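PDB 4AXH: (R)-specific secondary-alkylsulfatase from Pseudomonas sp., which hydrolyses secondary alkyl sulfates enantioselectively with strict inversion of configuration, turning (R)-sulfate esters into (S)-alcohols in a zinc-dependent reaction. Local coordinates for residues E30-K35 against E527-V532; A463-M468 against P492-A497. All blocks are in the same frame, centred on the assembly; numbering follows the deposited sequence.

Interaction 1. Residues E30-K35 against E527-V532; sequences ESLDSK and ELRHGV
The guanidinium of Arg529 carries the carbonyl oxygen of Asp33 over one face, Asp33 O 3.5 Å above the plane and displaced toward its rim. Ser34 CA, 3.7 Å from Arg529 NH1, and Lys35 CG, 4.0 Å from Arg529 NH2, approach it obliquely. At the other end of the arginine side chain, the His530 ring has CB of the preceding Arg529 over one face, offset toward the rim, while Leu32 CD2 reaches His530 CE1 obliquely at 4.0 Å. The arginine chain is straight from CG to NE (chi3 -178°), which carries its head along the loop from Leu32 to Ser34; Leu32 runs past it in the opposite direction, Leu32 CG 4.0 Å from Arg529 CB. This lays the N-terminal arm ahead of helix 39-48 on the C-terminal end of helix 515-529, which belongs to the alkylsulfatase dimerisation region. Arg529 NH2 and Lys35 NZ lie 4.5 Å apart, but Asp503 of helix 495-511 forms salt bridges with both and Glu506 one with Arg529 NH1. Within the arm, Ser31 OG donates to the anti lone pair of Asp33 OD1 (2.7 Å), and Lys35 NZ makes a weak hydrogen bond to Asp33 O (3.0 Å).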
ATOM      1  N   GLU A  30       7.378  -4.992 -39.744  1.00 72.92           N
ATOM      2  CA  GLU A  30       6.129  -4.444 -40.321  1.00 72.98           C
ATOM      3  C   GLU A  30       4.914  -5.419 -40.307  1.00 77.00           C
ATOM      4  O   GLU A  30       3.772  -4.936 -40.335  1.00 77.87           O
ATOM      5  CB  GLU A  30       6.323  -3.871 -41.749  1.00 74.39           C
ATOM      6  CG  GLU A  30       7.677  -3.237 -42.028  1.00 87.27           C
ATOM      7  CD  GLU A  30       8.110  -3.270 -43.482  1.00116.15           C
ATOM      8  OE1 GLU A  30       8.232  -4.382 -44.049  1.00101.56           O
ATOM      9  OE2 GLU A  30       8.373  -2.181 -44.042  1.00119.78           O
ATOM     10  N   SER A  31       5.154  -6.771 -40.297  1.00 71.72           N
ATOM     11  CA  SER A  31       4.114  -7.828 -40.284  1.00 70.94           C
ATOM     12  C   SER A  31       3.326  -7.856 -38.958  1.00 76.78           C
ATOM     13  O   SER A  31       3.885  -7.604 -37.883  1.00 77.30           O
ATOM     14  CB  SER A  31       4.712  -9.204 -40.593  1.00 71.52           C
ATOM     15  OG  SER A  31       3.820 -10.287 -40.361  1.00 70.51           O
ATOM     16  N   LEU A  32       2.036  -8.190 -39.048  1.00 72.79           N
ATOM     17  CA  LEU A  32       1.103  -8.199 -37.915  1.00 71.81           C
ATOM     18  C   LEU A  32       0.680  -9.603 -37.453  1.00 74.52           C
ATOM     19  O   LEU A  32      -0.093  -9.728 -36.503  1.00 74.64           O
ATOM     20  CB  LEU A  32      -0.125  -7.370 -38.310  1.00 71.47           C
ATOM     21  CG  LEU A  32      -0.279  -6.010 -37.651  1.00 76.06           C
ATOM     22  CD1 LEU A  32       0.768  -5.005 -38.144  1.00 76.19           C
ATOM     23  CD2 LEU A  32      -1.653  -5.465 -37.931  1.00 79.06           C
ATOM     24  N   ASP A  33       1.169 -10.649 -38.123  1.00 69.86           N
ATOM     25  CA  ASP A  33       0.817 -12.035 -37.810  1.00 69.62           C
ATOM     26  C   ASP A  33       1.588 -12.547 -36.581  1.00 70.14           C
ATOM     27  O   ASP A  33       2.669 -12.038 -36.284  1.00 68.96           O
ATOM     28  CB  ASP A  33       1.064 -12.947 -39.037  1.00 72.62           C
ATOM     29  CG  ASP A  33       0.714 -12.328 -40.392  1.00 89.79           C
ATOM     30  OD1 ASP A  33       1.503 -11.472 -40.880  1.00 96.93           O
ATOM     31  OD2 ASP A  33      -0.336 -12.715 -40.976  1.00 90.39           O
ATOM     32  N   SER A  34       1.028 -13.554 -35.869  1.00 64.82           N
ATOM     33  CA  SER A  34       1.643 -14.170 -34.685  1.00 63.03           C
ATOM     34  C   SER A  34       2.935 -14.951 -35.051  1.00 63.53           C
ATOM     35  O   SER A  34       2.888 -16.122 -35.455  1.00 62.02           O
ATOM     36  CB  SER A  34       0.643 -15.059 -33.949  1.00 66.69           C
ATOM     37  OG  SER A  34       1.217 -15.651 -32.792  1.00 77.11           O
ATOM     38  N   LYS A  35       4.086 -14.266 -34.908  1.00 58.26           N
ATOM     39  CA  LYS A  35       5.433 -14.781 -35.206  1.00 56.88           C
ATOM     40  C   LYS A  35       5.752 -16.044 -34.384  1.00 60.11           C
ATOM     41  O   LYS A  35       5.335 -16.113 -33.224  1.00 61.08           O
ATOM     42  CB  LYS A  35       6.489 -13.706 -34.939  1.00 57.91           C
ATOM     43  CG  LYS A  35       6.116 -12.328 -35.471  1.00 66.10           C
ATOM     44  CD  LYS A  35       6.523 -12.105 -36.935  1.00 62.01           C
ATOM     45  CE  LYS A  35       5.407 -11.593 -37.814  1.00 40.94           C
ATOM     46  NZ  LYS A  35       4.890 -10.278 -37.351  1.00 53.03           N
ATOM     47  N   GLU A 527      -3.414  -5.968 -28.972  1.00 44.30           N
ATOM     48  CA  GLU A 527      -3.878  -4.575 -29.071  1.00 43.54           C
ATOM     49  C   GLU A 527      -2.903  -3.644 -29.792  1.00 50.96           C
ATOM     50  O   GLU A 527      -3.342  -2.662 -30.400  1.00 52.46           O
ATOM     51  CB  GLU A 527      -4.242  -3.984 -27.708  1.00 43.81           C
ATOM     52  CG  GLU A 527      -5.446  -4.583 -26.991  1.00 39.95           C
ATOM     53  CD  GLU A 527      -5.865  -3.830 -25.735  1.00 56.47           C
ATOM     54  OE1 GLU A 527      -5.181  -2.851 -25.349  1.00 66.66           O
ATOM     55  OE2 GLU A 527      -6.910  -4.194 -25.152  1.00 37.57           O
ATOM     56  N   LEU A 528      -1.585  -3.941 -29.728  1.00 47.30           N
ATOM     57  CA  LEU A 528      -0.558  -3.133 -30.401  1.00 45.63           C
ATOM     58  C   LEU A 528      -0.723  -3.305 -31.890  1.00 53.21           C
ATOM     59  O   LEU A 528      -0.615  -2.344 -32.642  1.00 54.86           O
ATOM     60  CB  LEU A 528       0.845  -3.581 -29.991  1.00 44.04           C
ATOM     61  CG  LEU A 528       1.407  -2.930 -28.752  1.00 45.88           C
ATOM     62  CD1 LEU A 528       2.582  -3.737 -28.213  1.00 45.26           C
ATOM     63  CD2 LEU A 528       1.772  -1.440 -29.002  1.00 42.68           C
ATOM     64  N   ARG A 529      -1.025  -4.536 -32.303  1.00 50.15           N
ATOM     65  CA  ARG A 529      -1.248  -4.912 -33.678  1.00 50.34           C
ATOM     66  C   ARG A 529      -2.604  -4.411 -34.187  1.00 61.40           C
ATOM     67  O   ARG A 529      -2.676  -3.859 -35.284  1.00 63.17           O
ATOM     68  CB  ARG A 529      -1.154  -6.435 -33.821  1.00 44.77           C
ATOM     69  CG  ARG A 529       0.279  -6.936 -33.821  1.00 46.18           C
ATOM     70  CD  ARG A 529       0.358  -8.405 -33.489  1.00 52.51           C
ATOM     71  NE  ARG A 529       1.749  -8.860 -33.458  1.00 61.64           N
ATOM     72  CZ  ARG A 529       2.130 -10.094 -33.145  1.00 67.81           C
ATOM     73  NH1 ARG A 529       1.226 -11.016 -32.828  1.00 53.74           N
ATOM     74  NH2 ARG A 529       3.417 -10.415 -33.143  1.00 47.37           N
ATOM     75  N   HIS A 530      -3.669  -4.591 -33.394  1.00 60.45           N
ATOM     76  CA  HIS A 530      -5.028  -4.249 -33.795  1.00 61.38           C
ATOM     77  C   HIS A 530      -5.645  -3.140 -32.944  1.00 70.06           C
ATOM     78  O   HIS A 530      -5.646  -1.982 -33.368  1.00 71.03           O
ATOM     79  CB  HIS A 530      -5.893  -5.524 -33.889  1.00 62.14           C
ATOM     80  CG  HIS A 530      -5.183  -6.661 -34.575  1.00 66.23           C
ATOM     81  ND1 HIS A 530      -5.061  -6.711 -35.958  1.00 68.70           N
ATOM     82  CD2 HIS A 530      -4.508  -7.709 -34.046  1.00 68.52           C
ATOM     83  CE1 HIS A 530      -4.356  -7.802 -36.222  1.00 68.17           C
ATOM     84  NE2 HIS A 530      -3.996  -8.434 -35.106  1.00 68.47           N
ATOM     85  N   GLY A 531      -6.102  -3.472 -31.745  1.00 68.78           N
ATOM     86  CA  GLY A 531      -6.710  -2.505 -30.838  1.00 69.44           C
ATOM     87  C   GLY A 531      -7.767  -3.126 -29.955  1.00 77.49           C
ATOM     88  O   GLY A 531      -7.887  -4.354 -29.896  1.00 76.26           O
ATOM     89  N   VAL A 532      -8.542  -2.280 -29.276  1.00 79.47           N
ATOM     90  CA  VAL A 532      -9.582  -2.704 -28.337  1.00 82.49           C
ATOM     91  C   VAL A 532     -10.948  -3.053 -29.008  1.00 95.49           C
ATOM     92  O   VAL A 532     -11.480  -2.216 -29.737  1.00 94.41           O
ATOM     93  CB  VAL A 532      -9.649  -1.766 -27.087  1.00 85.72           C
ATOM     94  CG1 VAL A 532      -9.888  -0.302 -27.454  1.00 85.56           C
ATOM     95  CG2 VAL A 532     -10.667  -2.238 -26.065  1.00 85.46           C
TER
HETATM   96  O   HOH W   1       3.321  -8.164 -35.515  1.00 57.82           O

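Interaction 2. Residues A463-M468 against P492-A497; sequences AVLKQM and PANKDA
An N-capped helix start meets the flank of a second helix here: Asn494 stands at the N-cap of helix 495-511, and Leu465 and Met468 project toward it from helix 461-474. The cap is identified by Asn494 OD1, which accepts a weak hydrogen bond from Ala497 N at 3.3 Å with an N-H...O angle of 158°. A chi1 of -160° turns the Asn494 amide back over the first turn, and the same amide also lies against Leu465, with ND2 the nearer end. The two side chains run toward one another, leaving Leu465 CD1 3.5 Å from Asn494 ND2. The other branch, Leu465 CD2, lies 3.7 Å from Ala497 N and 3.9 Å from Asp496 CB; the Leu465 and Asp496 side chains cross at about a right angle. All this lies in the helical dimerisation region, whose sequence family belongs to the TPR clan, and the two helices are linked in the chain through helix 477-490. Leu487 of that intervening helix touches both Asn494 and Ala497, whereas Leu500, farther along helix 495-511, meets Leu465 and Met468. The thioether of Met468 bends at its last torsion (chi3 -75°), bringing Met468 CE to 4.4 Å from Ala497 CB. From the same helix, Gln467 NE2 donates to Ala457 O of the second subunit.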
ATOM      1  N   ALA A 463      15.927   5.946 -36.042  1.00 79.56           N
ATOM      2  CA  ALA A 463      17.085   5.520 -35.245  1.00 77.62           C
ATOM      3  C   ALA A 463      16.662   4.569 -34.133  1.00 78.55           C
ATOM      4  O   ALA A 463      17.279   3.514 -33.968  1.00 78.49           O
ATOM      5  CB  ALA A 463      17.809   6.724 -34.668  1.00 78.09           C
ATOM      6  N   VAL A 464      15.562   4.905 -33.422  1.00 70.95           N
ATOM      7  CA  VAL A 464      15.017   4.064 -32.362  1.00 68.46           C
ATOM      8  C   VAL A 464      14.529   2.720 -32.940  1.00 71.02           C
ATOM      9  O   VAL A 464      14.747   1.689 -32.313  1.00 70.25           O
ATOM     10  CB  VAL A 464      14.004   4.785 -31.418  1.00 71.10           C
ATOM     11  CG1 VAL A 464      14.565   6.099 -30.897  1.00 70.37           C
ATOM     12  CG2 VAL A 464      12.665   5.026 -32.087  1.00 71.04           C
ATOM     13  N   LEU A 465      13.968   2.736 -34.176  1.00 67.67           N
ATOM     14  CA  LEU A 465      13.482   1.558 -34.910  1.00 68.00           C
ATOM     15  C   LEU A 465      14.624   0.596 -35.316  1.00 72.15           C
ATOM     16  O   LEU A 465      14.431  -0.621 -35.302  1.00 71.71           O
ATOM     17  CB  LEU A 465      12.675   1.981 -36.159  1.00 68.32           C
ATOM     18  CG  LEU A 465      11.148   2.140 -36.005  1.00 73.29           C
ATOM     19  CD1 LEU A 465      10.607   3.164 -36.967  1.00 73.01           C
ATOM     20  CD2 LEU A 465      10.419   0.835 -36.255  1.00 77.45           C
ATOM     21  N   LYS A 466      15.798   1.143 -35.688  1.00 69.21           N
ATOM     22  CA  LYS A 466      16.988   0.370 -36.076  1.00 69.22           C
ATOM     23  C   LYS A 466      17.555  -0.317 -34.830  1.00 70.84           C
ATOM     24  O   LYS A 466      17.936  -1.485 -34.894  1.00 69.01           O
ATOM     25  CB  LYS A 466      18.052   1.308 -36.696  1.00 72.87           C
ATOM     26  CG  LYS A 466      18.950   0.654 -37.753  1.00 88.67           C
ATOM     27  CD  LYS A 466      20.221   0.029 -37.178  1.00 95.57           C
ATOM     28  CE  LYS A 466      20.917  -0.830 -38.203  1.00105.29           C
ATOM     29  NZ  LYS A 466      21.879  -1.772 -37.572  1.00113.21           N
ATOM     30  N   GLN A 467      17.592   0.428 -33.704  1.00 66.65           N
ATOM     31  CA  GLN A 467      18.032  -0.021 -32.385  1.00 66.19           C
ATOM     32  C   GLN A 467      17.104  -1.102 -31.839  1.00 68.84           C
ATOM     33  O   GLN A 467      17.574  -2.061 -31.229  1.00 68.36           O
ATOM     34  CB  GLN A 467      18.055   1.149 -31.412  1.00 67.47           C
ATOM     35  CG  GLN A 467      19.207   2.097 -31.635  1.00 81.66           C
ATOM     36  CD  GLN A 467      19.418   2.928 -30.412  1.00105.24           C
ATOM     37  OE1 GLN A 467      19.526   2.403 -29.299  1.00101.06           O
ATOM     38  NE2 GLN A 467      19.475   4.238 -30.595  1.00100.74           N
ATOM     39  N   MET A 468      15.796  -0.929 -32.046  1.00 64.73           N
ATOM     40  CA  MET A 468      14.753  -1.860 -31.651  1.00 65.29           C
ATOM     41  C   MET A 468      14.970  -3.179 -32.408  1.00 69.53           C
ATOM     42  O   MET A 468      14.897  -4.252 -31.796  1.00 69.75           O
ATOM     43  CB  MET A 468      13.389  -1.283 -32.045  1.00 68.22           C
ATOM     44  CG  MET A 468      12.368  -1.241 -30.939  1.00 72.48           C
ATOM     45  SD  MET A 468      10.694  -0.838 -31.550  1.00 77.24           S
ATOM     46  CE  MET A 468      10.876   0.934 -31.850  1.00 74.17           C
ATOM     47  N   PRO A 492       1.594   6.898 -31.911  1.00 65.37           N
ATOM     48  CA  PRO A 492       0.978   5.562 -32.058  1.00 65.55           C
ATOM     49  C   PRO A 492       0.645   5.204 -33.506  1.00 72.19           C
ATOM     50  O   PRO A 492       0.158   4.100 -33.778  1.00 72.63           O
ATOM     51  CB  PRO A 492      -0.265   5.628 -31.164  1.00 66.74           C
ATOM     52  CG  PRO A 492      -0.180   6.945 -30.435  1.00 70.81           C
ATOM     53  CD  PRO A 492       0.657   7.842 -31.281  1.00 66.16           C
ATOM     54  N   ALA A 493       0.932   6.141 -34.434  1.00 69.15           N
ATOM     55  CA  ALA A 493       0.729   5.994 -35.875  1.00 69.05           C
ATOM     56  C   ALA A 493       1.812   5.117 -36.529  1.00 72.71           C
ATOM     57  O   ALA A 493       1.532   4.484 -37.562  1.00 73.03           O
ATOM     58  CB  ALA A 493       0.704   7.360 -36.534  1.00 69.91           C
ATOM     59  N   ASN A 494       3.044   5.080 -35.935  1.00 67.20           N
ATOM     60  CA  ASN A 494       4.173   4.305 -36.457  1.00 66.06           C
ATOM     61  C   ASN A 494       3.869   2.815 -36.382  1.00 71.89           C
ATOM     62  O   ASN A 494       4.166   2.171 -35.377  1.00 72.47           O
ATOM     63  CB  ASN A 494       5.453   4.669 -35.724  1.00 61.75           C
ATOM     64  CG  ASN A 494       6.710   4.316 -36.469  1.00 76.17           C
ATOM     65  OD1 ASN A 494       6.781   3.318 -37.205  1.00 61.00           O
ATOM     66  ND2 ASN A 494       7.745   5.130 -36.274  1.00 71.61           N
ATOM     67  N   LYS A 495       3.230   2.281 -37.446  1.00 69.56           N
ATOM     68  CA  LYS A 495       2.781   0.889 -37.549  1.00 69.72           C
ATOM     69  C   LYS A 495       3.910  -0.141 -37.500  1.00 75.34           C
ATOM     70  O   LYS A 495       3.683  -1.290 -37.108  1.00 74.77           O
ATOM     71  CB  LYS A 495       1.838   0.695 -38.748  1.00 71.04           C
ATOM     72  CG  LYS A 495       0.490   1.386 -38.516  1.00 85.98           C
ATOM     73  CD  LYS A 495      -0.547   1.186 -39.597  1.00 92.79           C
ATOM     74  CE  LYS A 495      -1.947   1.255 -39.025  1.00 94.25           C
ATOM     75  NZ  LYS A 495      -2.397  -0.063 -38.481  1.00 97.06           N
ATOM     76  N   ASP A 496       5.132   0.296 -37.860  1.00 72.62           N
ATOM     77  CA  ASP A 496       6.360  -0.504 -37.815  1.00 72.26           C
ATOM     78  C   ASP A 496       6.801  -0.657 -36.343  1.00 71.87           C
ATOM     79  O   ASP A 496       7.112  -1.772 -35.934  1.00 71.72           O
ATOM     80  CB  ASP A 496       7.482   0.142 -38.670  1.00 75.15           C
ATOM     81  CG  ASP A 496       7.069   0.547 -40.078  1.00 91.93           C
ATOM     82  OD1 ASP A 496       6.672  -0.347 -40.864  1.00 93.86           O
ATOM     83  OD2 ASP A 496       7.161   1.758 -40.400  1.00 99.70           O
ATOM     84  N   ALA A 497       6.780   0.446 -35.550  1.00 64.89           N
ATOM     85  CA  ALA A 497       7.104   0.477 -34.115  1.00 64.09           C
ATOM     86  C   ALA A 497       6.159  -0.418 -33.303  1.00 67.59           C
ATOM     87  O   ALA A 497       6.601  -1.116 -32.386  1.00 68.40           O
ATOM     88  CB  ALA A 497       6.998   1.890 -33.594  1.00 64.61           C
TER

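The centres of the two interactions are about 14 Å apart, on the same side of the chain's centre and away from the zinc and sulfate sites. Along the sequence the order is 30-35, 463-468, 492-497, 527-532, so interaction 2, closed over a short helical excursion, falls within the long span bridged by interaction 1. Helices 495-511 and 515-529 follow one another, and the former serves both contacts. The two also touch directly, Glu30 CG lying 3.3 Å from Asp496 OD1. The start of the modelled chain is thereby joined to two successive helices of the dimerisation region, at a surface remote from the active site.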